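Local atomic coordinates of WYL1 (Ruminococcus sp., PDB entry 6OAW), a protein that probably acts as an accessory protein of the type VI-D CRISPR-Cas system, modulating its RNA-targeting effector. Residues I26-S31 against V131-S136; S57-I62 against A167-Y172; K38-F43 against V53-F58; T8-R13 against L159-F164. All coordinates share one frame; numbering follows the deposited sequence.

How the contacts relate
From the N terminus, the loop 8-13 comes first and, in contact 4, meets 159-164, so contact 4 closes the widest loop and encloses contacts 1 and 3. Contact 1 pairs strand 23-28 with strand 131-136, and within its span contact 3 closes a short hairpin between helices 30-44 and 55-71. Contact 2 runs from helix 55-71 to helix 161-172 and therefore crosses contacts 1 and 4. It shares Ser-57 and Phe-58 with contact 3, and Tyr-172 OH meets Asp-39 OD2. Ser-29 OG to Glu-170 OE1 joins contacts 1 and 2. Together the four tie the two-stranded ribbon, the helices packed on it and the N-terminal loop into one domain.

Contact 1: residues I26-S31 against V131-S136; sequences IPLSPS and VRVRLS
The flat element here is the ribbon formed by Ile-26 to Leu-28 and Val-131 to Val-133: Ile-26, Leu-28, Val-131 and Val-133 line one face, Pro-27 and Arg-132 the other, and peptide groups meet along the facing edges. Ile-26 and Val-133 form one antiparallel hydrogen-bonded pair, with Ile-26 N to Val-133 O at 2.7 Å and Val-133 N to Ile-26 O at 2.8 Å. Leu-28 and Val-131 form the next, where Leu-28 N reaches Val-131 O at 2.9 Å in an almost straight bond (177° at the hydrogen). Pro-27, which has no N-H to give, sits between them opposite Arg-132 in a non-hydrogen-bonded pair.

On the apolar face, Leu-28 CD1 reaches Val-133 CG2 at 3.5 Å. This valine branch stands anti to its own carbonyl carbon, which brings it against the Leu-28 side chain. Ile-26 CD1 touches CB of Leu-135 at 3.7 Å, extending the row. Tyr-169 packs on Ile-26 and Leu-28, while Leu-59 covers Val-133. Strand 23-28 leads into helices 30-44 and 55-71, and its partner 131-136 is likewise followed by helices 139-145 and 151-156, an order consistent with a ribbon-helix-helix fold formed within one chain.

Contact 2: residues S57-I62 against A167-Y172; sequences SFLTSI and AVYEDY
Leu-59 lays its CD2 methyl over the ring of Tyr-169, 3.7 Å from the centroid and 17° off the ring normal. This CH-pi contact belongs to the near-orthogonal packing (84°) of helix 55-71 on helix 161-172, in the helical layer over the two-stranded ribbon of what is probably a ribbon-helix-helix-like domain. The axes of the two segments stay 11.1 Å apart, and large side chains bridge the interval. The opposite face of the Tyr-169 ring carries Val-168 CG1, toward the rim, so the ring is sandwiched between two aliphatic groups, with Ile-62 CG2 at its edge. Ile-62 serves both tyrosines: CG2 also touches Tyr-172 CD1, and CD1 sits squarely over the centre of the Tyr-172 ring, 3.6 Å from the centroid.

Tyr-172 has CG anti to the backbone N (chi1 172°), which carries the ring across to Ile-62, while its hydroxyl bonds Asp-39 of helix 30-44. A phenylalanine in place of Tyr-169 lacks the hydroxyl, which would probably leave the Leu-59 carbonyl without its mate from helix 161-172 and the ring freer to shift between its aliphatic neighbours. Leu-135 of the ribbon also touches Leu-59, so that leucine links strand and helices. Tyr-169 OH gives its proton to Leu-59 O at 2.8 Å, approaching from well above the carbonyl plane.

Contact 3: residues K38-F43 against V53-F58; sequences KDKSIF and VSMSSF
The backbones of segment 38-43 of helix 30-44 and segment 53-58 come closest at Lys-40 and Phe-58, whose CA atoms are 6.8 Å apart, one turn after Ser-54, which caps the start of the second helix by accepting from Ser-57 N. Close to the first helix, Lys-40 CA lies over one face of the Phe-58 ring, 3.9 Å from its centroid, and CB and CG continue along that ring. The chain then runs extended until its last torsion (chi4 -59°), where a bend swings NZ onto Val-53 O. This bond is 2.7 Å long and lies nearly along the C=O axis. The ammonium also forms a salt bridge with Glu-44, whose OE2 in addition accepts from Val-53 N, so both polar groups of the Val-53 backbone are engaged by the last turns of helix 30-44.

The selenomethionine Met-55 crosses the lysine at a slant, its CE 3.9 Å from Lys-40 CD. Phe-43 and Phe-58 run antiparallel past one another, with Phe-43 CB 3.8 Å from Phe-58 CE1. Val-53 CG1 wedges in at the edge of the Phe-43 ring, 4.1 Å from CD2.

This is the packing of two consecutive helices, a helical hairpin: Ile-184 of helix 177-184 packs on both phenylalanines, while Met-55 touches Val-133 of strand 131-136 and Ile-36 of helix 30-44.

Contact 4: residues T8-R13 against L159-F164; sequences TFLPKR and LTLRRF
Phe-9 and Phe-164 set their rings nearly parallel, at 12°, but strongly offset, with little overlap and centroids separated by 4.8 Å. Phe-164 CD2 lies over one face of the Phe-9 ring and comes within 3.4 Å of CE2, although the two side chains cross at about a right angle. At the edge of the Phe-9 ring, near its plane, Thr-160 N lies 3.7 Å from CE1; Leu-159 C is 3.5 Å from CD1. Leu-159 adopts a left-handed backbone conformation (phi 59°), just before the turn into helix 161-172.

The N-terminal loop thus packs on the start of that helix, beside helices 139-145 and 151-156, in the helical domain built on the two-stranded ribbon. With CG anti to the backbone N (chi1 173°), Phe-164 turns its ring toward Phe-9 and also meets Phe-90 edge-to-face, so Phe-9 extends an aromatic cluster. An alanine in place of Phe-9 is likely to open a gap against Phe-164 and deprive the loop of most of its grip on the helix start. Leu-10 crosses Leu-161 obliquely, CD1 to CD2 3.8 Å, and Leu-159 CD2 lies 3.9 Å from Thr-8 N. Thr-8 OG1 donates to Leu-10 O at 2.6 Å.

Contact 1: residues I26-S31 against V131-S136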
# COMPACT_ATOMS: atom_id res chain seq x y z
N ILE B 26 -3.06 -17.33 -17.90
CA ILE B 26 -3.22 -15.91 -17.51
C ILE B 26 -1.84 -15.30 -17.39
O ILE B 26 -1.03 -15.73 -16.58
CB ILE B 26 -4.03 -15.79 -16.21
CG1 ILE B 26 -5.30 -16.63 -16.27
CG2 ILE B 26 -4.35 -14.33 -15.93
CD1 ILE B 26 -5.87 -16.97 -14.92
N PRO B 27 -1.51 -14.28 -18.22
CA PRO B 27 -0.24 -13.57 -18.11
C PRO B 27 -0.30 -12.48 -17.03
O PRO B 27 -1.00 -11.51 -17.20
CB PRO B 27 -0.03 -13.06 -19.54
CG PRO B 27 -1.44 -12.82 -20.08
CD PRO B 27 -2.34 -13.78 -19.32
N LEU B 28 0.40 -12.69 -15.93
CA LEU B 28 0.42 -11.81 -14.74
C LEU B 28 1.77 -11.12 -14.67
O LEU B 28 2.77 -11.75 -15.00
CB LEU B 28 0.18 -12.65 -13.49
CG LEU B 28 -1.22 -13.23 -13.39
CD1 LEU B 28 -1.39 -14.03 -12.10
CD2 LEU B 28 -2.24 -12.11 -13.48
N SER B 29 1.75 -9.84 -14.29
CA SER B 29 2.96 -9.07 -13.94
C SER B 29 3.72 -9.88 -12.89
O SER B 29 3.12 -10.60 -12.10
CB SER B 29 2.62 -7.69 -13.46
OG SER B 29 1.91 -7.69 -12.21
N PRO B 30 5.06 -9.84 -12.91
CA PRO B 30 5.84 -10.46 -11.84
C PRO B 30 5.32 -10.03 -10.45
O PRO B 30 5.29 -10.86 -9.55
CB PRO B 30 7.27 -9.97 -12.12
CG PRO B 30 7.28 -9.70 -13.64
CD PRO B 30 5.89 -9.21 -13.95
N SER B 31 4.88 -8.78 -10.30
CA SER B 31 4.53 -8.23 -8.97
C SER B 31 3.22 -8.86 -8.49
O SER B 31 3.18 -9.34 -7.36
CB SER B 31 4.54 -6.73 -8.93
OG SER B 31 3.56 -6.15 -9.78
N VAL B 131 4.35 -13.52 -16.25
CA VAL B 131 4.37 -14.91 -15.75
C VAL B 131 3.08 -15.57 -16.24
O VAL B 131 2.00 -15.07 -15.92
CB VAL B 131 4.46 -14.99 -14.21
CG1 VAL B 131 4.65 -16.44 -13.76
CG2 VAL B 131 5.54 -14.08 -13.64
N ARG B 132 3.24 -16.67 -16.96
CA ARG B 132 2.19 -17.57 -17.47
C ARG B 132 1.57 -18.33 -16.29
O ARG B 132 2.26 -19.22 -15.79
CB ARG B 132 2.91 -18.55 -18.41
CG ARG B 132 2.00 -19.30 -19.38
CD ARG B 132 2.63 -20.55 -19.95
NE ARG B 132 1.58 -21.35 -20.53
CZ ARG B 132 1.76 -22.53 -21.13
NH1 ARG B 132 0.72 -23.18 -21.62
NH2 ARG B 132 2.98 -23.05 -21.23
N VAL B 133 0.38 -17.98 -15.84
CA VAL B 133 -0.27 -18.73 -14.72
C VAL B 133 -1.41 -19.57 -15.29
O VAL B 133 -2.27 -19.03 -16.01
CB VAL B 133 -0.75 -17.79 -13.59
CG1 VAL B 133 -1.33 -18.57 -12.42
CG2 VAL B 133 0.39 -16.90 -13.13
N ARG B 134 -1.36 -20.87 -15.00
CA ARG B 134 -2.22 -21.89 -15.63
C ARG B 134 -3.38 -22.12 -14.67
O ARG B 134 -3.18 -22.80 -13.64
CB ARG B 134 -1.45 -23.18 -15.95
CG ARG B 134 -0.74 -23.17 -17.29
N LEU B 135 -4.55 -21.59 -15.00
CA LEU B 135 -5.77 -21.82 -14.21
C LEU B 135 -6.57 -22.94 -14.86
O LEU B 135 -7.04 -22.76 -15.98
CB LEU B 135 -6.56 -20.52 -14.17
CG LEU B 135 -7.97 -20.64 -13.61
CD1 LEU B 135 -7.95 -21.14 -12.17
CD2 LEU B 135 -8.69 -19.30 -13.72
N SER B 136 -6.73 -24.06 -14.15
CA SER B 136 -7.70 -25.13 -14.49
C SER B 136 -9.11 -24.65 -14.11
O SER B 136 -9.31 -24.30 -12.95
CB SER B 136 -7.32 -26.41 -13.80
OG SER B 136 -8.36 -27.37 -13.88

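Contact 2: residues S57-I62 against A167-Y172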
# COMPACT_ATOMS: atom_id res chain seq x y z
N SER B 57 -7.36 -23.61 -7.40
CA SER B 57 -8.34 -23.52 -6.28
C SER B 57 -8.20 -22.14 -5.62
O SER B 57 -9.22 -21.50 -5.37
CB SER B 57 -8.13 -24.67 -5.31
OG SER B 57 -8.56 -24.32 -4.00
N PHE B 58 -6.97 -21.69 -5.38
CA PHE B 58 -6.71 -20.41 -4.70
C PHE B 58 -7.23 -19.27 -5.61
O PHE B 58 -7.94 -18.38 -5.12
CB PHE B 58 -5.24 -20.31 -4.31
CG PHE B 58 -4.95 -19.13 -3.42
CD1 PHE B 58 -5.31 -19.15 -2.09
CD2 PHE B 58 -4.36 -17.98 -3.93
CE1 PHE B 58 -5.09 -18.06 -1.27
CE2 PHE B 58 -4.14 -16.89 -3.10
CZ PHE B 58 -4.48 -16.94 -1.77
N LEU B 59 -6.92 -19.30 -6.91
CA LEU B 59 -7.37 -18.27 -7.88
C LEU B 59 -8.89 -18.32 -7.97
O LEU B 59 -9.52 -17.26 -8.14
CB LEU B 59 -6.73 -18.50 -9.25
CG LEU B 59 -5.23 -18.23 -9.34
CD1 LEU B 59 -4.68 -18.70 -10.67
CD2 LEU B 59 -4.91 -16.77 -9.12
N THR B 60 -9.46 -19.51 -7.86
CA THR B 60 -10.92 -19.72 -7.94
C THR B 60 -11.61 -19.11 -6.72
O THR B 60 -12.67 -18.47 -6.91
CB THR B 60 -11.24 -21.19 -8.20
OG1 THR B 60 -10.68 -21.46 -9.49
CG2 THR B 60 -12.72 -21.48 -8.18
N SER B 61 -11.07 -19.30 -5.51
CA SER B 61 -11.58 -18.68 -4.26
C SER B 61 -11.60 -17.17 -4.42
O SER B 61 -12.58 -16.54 -4.00
CB SER B 61 -10.75 -19.06 -3.07
OG SER B 61 -10.86 -20.44 -2.81
N ILE B 62 -10.52 -16.59 -4.93
CA ILE B 62 -10.40 -15.12 -5.10
C ILE B 62 -11.52 -14.68 -6.05
O ILE B 62 -12.28 -13.77 -5.67
CB ILE B 62 -9.02 -14.72 -5.62
CG1 ILE B 62 -7.92 -15.02 -4.60
CG2 ILE B 62 -9.01 -13.25 -6.04
CD1 ILE B 62 -6.53 -14.82 -5.13
N ALA B 167 -7.13 -8.93 -15.33
CA ALA B 167 -7.61 -7.71 -14.63
C ALA B 167 -8.01 -8.08 -13.20
O ALA B 167 -7.66 -7.35 -12.29
CB ALA B 167 -8.74 -7.10 -15.40
N VAL B 168 -8.72 -9.19 -13.02
CA VAL B 168 -9.14 -9.63 -11.67
C VAL B 168 -7.90 -9.80 -10.77
O VAL B 168 -7.92 -9.28 -9.65
CB VAL B 168 -9.99 -10.90 -11.74
CG1 VAL B 168 -10.12 -11.58 -10.38
CG2 VAL B 168 -11.36 -10.61 -12.30
N TYR B 169 -6.86 -10.50 -11.25
CA TYR B 169 -5.73 -10.94 -10.38
C TYR B 169 -4.74 -9.79 -10.22
O TYR B 169 -4.20 -9.67 -9.12
CB TYR B 169 -5.12 -12.26 -10.89
CG TYR B 169 -6.12 -13.38 -10.83
CD1 TYR B 169 -6.76 -13.69 -9.64
CD2 TYR B 169 -6.53 -14.04 -11.97
CE1 TYR B 169 -7.75 -14.67 -9.57
CE2 TYR B 169 -7.52 -15.00 -11.93
CZ TYR B 169 -8.13 -15.33 -10.73
OH TYR B 169 -9.09 -16.31 -10.73
N GLU B 170 -4.56 -8.94 -11.24
CA GLU B 170 -3.73 -7.71 -11.11
C GLU B 170 -4.40 -6.79 -10.08
O GLU B 170 -3.67 -6.21 -9.25
CB GLU B 170 -3.54 -6.95 -12.42
CG GLU B 170 -2.79 -7.71 -13.48
CD GLU B 170 -1.28 -7.77 -13.38
OE1 GLU B 170 -0.69 -7.24 -12.40
OE2 GLU B 170 -0.67 -8.38 -14.29
N ASP B 171 -5.72 -6.67 -10.10
CA ASP B 171 -6.42 -5.81 -9.11
C ASP B 171 -6.32 -6.43 -7.70
O ASP B 171 -6.05 -5.70 -6.75
CB ASP B 171 -7.88 -5.59 -9.44
CG ASP B 171 -8.14 -4.50 -10.45
OD1 ASP B 171 -7.16 -3.90 -10.93
OD2 ASP B 171 -9.32 -4.31 -10.77
N TYR B 172 -6.54 -7.74 -7.59
CA TYR B 172 -6.36 -8.47 -6.31
C TYR B 172 -5.02 -8.07 -5.69
O TYR B 172 -5.00 -7.57 -4.55
CB TYR B 172 -6.43 -9.98 -6.53
CG TYR B 172 -6.06 -10.74 -5.29
CD1 TYR B 172 -6.97 -10.90 -4.25
CD2 TYR B 172 -4.78 -11.23 -5.13
CE1 TYR B 172 -6.62 -11.58 -3.10
CE2 TYR B 172 -4.41 -11.92 -3.99
CZ TYR B 172 -5.34 -12.09 -2.98
OH TYR B 172 -4.92 -12.79 -1.88

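Contact 3: residues K38-F43 against V53-F58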
# COMPACT_ATOMS: atom_id res chain seq x y z
N LYS B 38 2.84 -15.48 -2.32
CA LYS B 38 2.97 -15.15 -0.88
C LYS B 38 1.62 -15.44 -0.20
O LYS B 38 1.61 -16.23 0.78
CB LYS B 38 3.41 -13.70 -0.63
CG LYS B 38 4.81 -13.34 -1.12
N ASP B 39 0.51 -14.89 -0.71
CA ASP B 39 -0.79 -15.01 0.00
C ASP B 39 -1.15 -16.50 0.08
O ASP B 39 -1.63 -16.92 1.13
CB ASP B 39 -1.93 -14.23 -0.65
CG ASP B 39 -1.75 -12.72 -0.65
OD1 ASP B 39 -0.84 -12.24 0.03
OD2 ASP B 39 -2.53 -12.04 -1.38
N LYS B 40 -0.91 -17.27 -0.98
CA LYS B 40 -1.26 -18.71 -1.04
C LYS B 40 -0.48 -19.47 0.04
O LYS B 40 -1.08 -20.31 0.70
CB LYS B 40 -0.92 -19.26 -2.42
CG LYS B 40 -1.41 -20.66 -2.73
CD LYS B 40 -1.00 -21.08 -4.12
CE LYS B 40 -1.14 -22.57 -4.36
NZ LYS B 40 -0.33 -23.38 -3.43
N SER B 41 0.82 -19.24 0.20
CA SER B 41 1.60 -20.04 1.19
C SER B 41 1.23 -19.56 2.60
O SER B 41 1.22 -20.40 3.48
CB SER B 41 3.09 -20.09 0.95
OG SER B 41 3.62 -18.79 0.80
N ILE B 42 0.85 -18.30 2.79
CA ILE B 42 0.32 -17.84 4.11
C ILE B 42 -1.06 -18.46 4.33
O ILE B 42 -1.28 -18.98 5.43
CB ILE B 42 0.32 -16.31 4.23
CG1 ILE B 42 1.75 -15.77 4.28
CG2 ILE B 42 -0.52 -15.86 5.44
CD1 ILE B 42 1.82 -14.27 3.99
N PHE B 43 -1.95 -18.48 3.35
CA PHE B 43 -3.28 -19.11 3.54
C PHE B 43 -3.08 -20.57 3.94
O PHE B 43 -3.73 -21.00 4.90
CB PHE B 43 -4.16 -19.02 2.30
CG PHE B 43 -5.35 -19.95 2.38
CD1 PHE B 43 -6.35 -19.75 3.33
CD2 PHE B 43 -5.46 -21.05 1.54
CE1 PHE B 43 -7.43 -20.61 3.42
CE2 PHE B 43 -6.54 -21.91 1.63
CZ PHE B 43 -7.52 -21.69 2.57
N VAL B 53 -3.04 -26.20 -1.11
CA VAL B 53 -4.16 -25.88 -2.06
C VAL B 53 -3.51 -25.63 -3.42
O VAL B 53 -2.44 -25.02 -3.45
CB VAL B 53 -5.00 -24.68 -1.59
CG1 VAL B 53 -4.25 -23.36 -1.65
CG2 VAL B 53 -6.30 -24.55 -2.38
N SER B 54 -4.10 -26.12 -4.50
CA SER B 54 -3.61 -25.83 -5.87
C SER B 54 -3.79 -24.34 -6.16
O SER B 54 -4.66 -23.69 -5.57
CB SER B 54 -4.32 -26.68 -6.87
OG SER B 54 -5.67 -26.23 -7.02
N MSE B 55 -2.95 -23.83 -7.06
CA MSE B 55 -3.02 -22.47 -7.54
C MSE B 55 -4.41 -22.21 -8.15
O MSE B 55 -4.94 -21.11 -7.97
CB MSE B 55 -1.88 -22.23 -8.55
CG MSE B 55 -1.90 -20.86 -9.23
SE MSE B 55 -1.87 -19.40 -7.89
CE MSE B 55 0.04 -19.26 -7.46
N SER B 56 -4.98 -23.17 -8.86
CA SER B 56 -6.30 -23.06 -9.52
C SER B 56 -7.37 -22.81 -8.45
O SER B 56 -8.20 -21.90 -8.62
CB SER B 56 -6.61 -24.28 -10.37
OG SER B 56 -5.79 -24.32 -11.54
N SER B 57 -7.36 -23.61 -7.40
CA SER B 57 -8.34 -23.52 -6.28
C SER B 57 -8.20 -22.14 -5.62
O SER B 57 -9.22 -21.50 -5.37
CB SER B 57 -8.13 -24.67 -5.31
OG SER B 57 -8.56 -24.32 -4.00
N PHE B 58 -6.97 -21.69 -5.38
CA PHE B 58 -6.71 -20.41 -4.70
C PHE B 58 -7.23 -19.27 -5.61
O PHE B 58 -7.94 -18.38 -5.12
CB PHE B 58 -5.24 -20.31 -4.31
CG PHE B 58 -4.95 -19.13 -3.42
CD1 PHE B 58 -5.31 -19.15 -2.09
CD2 PHE B 58 -4.36 -17.98 -3.93
CE1 PHE B 58 -5.09 -18.06 -1.27
CE2 PHE B 58 -4.14 -16.89 -3.10
CZ PHE B 58 -4.48 -16.94 -1.77

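Contact 4: residues T8-R13 against L159-F164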
# COMPACT_ATOMS: atom_id res chain seq x y z
N THR B 8 -21.15 -14.35 -24.24
CA THR B 8 -20.44 -14.80 -23.00
C THR B 8 -18.97 -15.17 -23.28
O THR B 8 -18.64 -15.51 -24.44
CB THR B 8 -21.19 -15.96 -22.34
OG1 THR B 8 -21.14 -17.09 -23.20
CG2 THR B 8 -22.63 -15.63 -22.04
N PHE B 9 -18.14 -15.08 -22.24
CA PHE B 9 -16.68 -15.38 -22.31
C PHE B 9 -16.45 -16.77 -22.88
O PHE B 9 -15.53 -16.95 -23.68
CB PHE B 9 -16.05 -15.28 -20.92
CG PHE B 9 -15.94 -13.87 -20.42
CD1 PHE B 9 -15.08 -12.99 -21.06
CD2 PHE B 9 -16.66 -13.43 -19.33
CE1 PHE B 9 -14.93 -11.69 -20.60
CE2 PHE B 9 -16.54 -12.13 -18.89
CZ PHE B 9 -15.66 -11.26 -19.51
N LEU B 10 -17.27 -17.72 -22.44
CA LEU B 10 -17.20 -19.15 -22.81
C LEU B 10 -18.59 -19.61 -23.22
O LEU B 10 -19.58 -19.14 -22.66
CB LEU B 10 -16.68 -19.96 -21.62
CG LEU B 10 -15.25 -19.67 -21.18
CD1 LEU B 10 -14.92 -20.44 -19.90
CD2 LEU B 10 -14.25 -20.02 -22.28
N PRO B 11 -18.71 -20.52 -24.22
CA PRO B 11 -20.01 -20.99 -24.67
C PRO B 11 -20.63 -21.88 -23.59
O PRO B 11 -19.88 -22.49 -22.83
CB PRO B 11 -19.70 -21.74 -25.98
CG PRO B 11 -18.26 -22.21 -25.80
CD PRO B 11 -17.59 -21.18 -24.90
N LYS B 12 -21.97 -21.90 -23.51
CA LYS B 12 -22.70 -22.80 -22.59
C LYS B 12 -22.32 -24.22 -22.99
O LYS B 12 -22.25 -24.48 -24.22
CB LYS B 12 -24.22 -22.55 -22.66
CG LYS B 12 -24.68 -21.10 -22.65
N ARG B 13 -22.00 -25.10 -22.03
CA ARG B 13 -21.58 -26.50 -22.31
C ARG B 13 -22.80 -27.42 -22.40
O ARG B 13 -23.81 -27.12 -21.72
CB ARG B 13 -20.63 -27.00 -21.23
CG ARG B 13 -21.27 -27.14 -19.86
CD ARG B 13 -20.24 -27.46 -18.80
NE ARG B 13 -20.86 -27.52 -17.49
CZ ARG B 13 -21.56 -28.55 -17.01
NH1 ARG B 13 -22.06 -28.50 -15.79
NH2 ARG B 13 -21.78 -29.62 -17.75
N LEU B 159 -15.43 -9.82 -24.52
CA LEU B 159 -15.64 -11.30 -24.55
C LEU B 159 -14.31 -12.07 -24.40
O LEU B 159 -14.32 -13.27 -24.71
CB LEU B 159 -16.33 -11.67 -25.88
CG LEU B 159 -17.64 -10.92 -26.16
CD1 LEU B 159 -18.01 -10.95 -27.63
CD2 LEU B 159 -18.77 -11.49 -25.31
N THR B 160 -13.23 -11.46 -23.93
CA THR B 160 -11.89 -12.11 -23.89
C THR B 160 -11.55 -12.52 -22.46
O THR B 160 -11.12 -11.65 -21.68
CB THR B 160 -10.82 -11.18 -24.46
OG1 THR B 160 -11.31 -10.66 -25.70
CG2 THR B 160 -9.51 -11.90 -24.65
N LEU B 161 -11.72 -13.80 -22.14
CA LEU B 161 -11.50 -14.34 -20.77
C LEU B 161 -10.10 -13.96 -20.26
O LEU B 161 -9.99 -13.52 -19.07
CB LEU B 161 -11.69 -15.86 -20.79
CG LEU B 161 -11.68 -16.52 -19.42
CD1 LEU B 161 -12.58 -15.80 -18.42
CD2 LEU B 161 -12.08 -17.99 -19.52
N ARG B 162 -9.08 -14.08 -21.11
CA ARG B 162 -7.66 -13.79 -20.77
C ARG B 162 -7.57 -12.39 -20.13
O ARG B 162 -6.99 -12.25 -19.03
CB ARG B 162 -6.79 -13.95 -22.03
CG ARG B 162 -5.29 -13.78 -21.79
CD ARG B 162 -4.38 -14.65 -22.66
N ARG B 163 -8.18 -11.40 -20.79
CA ARG B 163 -8.17 -9.98 -20.40
C ARG B 163 -8.89 -9.83 -19.05
O ARG B 163 -8.34 -9.16 -18.14
CB ARG B 163 -8.80 -9.13 -21.52
N PHE B 164 -10.08 -10.43 -18.92
CA PHE B 164 -10.93 -10.33 -17.70
C PHE B 164 -10.15 -10.89 -16.49
O PHE B 164 -10.01 -10.18 -15.46
CB PHE B 164 -12.27 -11.03 -17.93
CG PHE B 164 -13.18 -11.16 -16.74
CD1 PHE B 164 -13.25 -10.18 -15.77
CD2 PHE B 164 -14.03 -12.24 -16.63
CE1 PHE B 164 -14.12 -10.29 -14.70
CE2 PHE B 164 -14.89 -12.36 -15.55
CZ PHE B 164 -14.93 -11.39 -14.58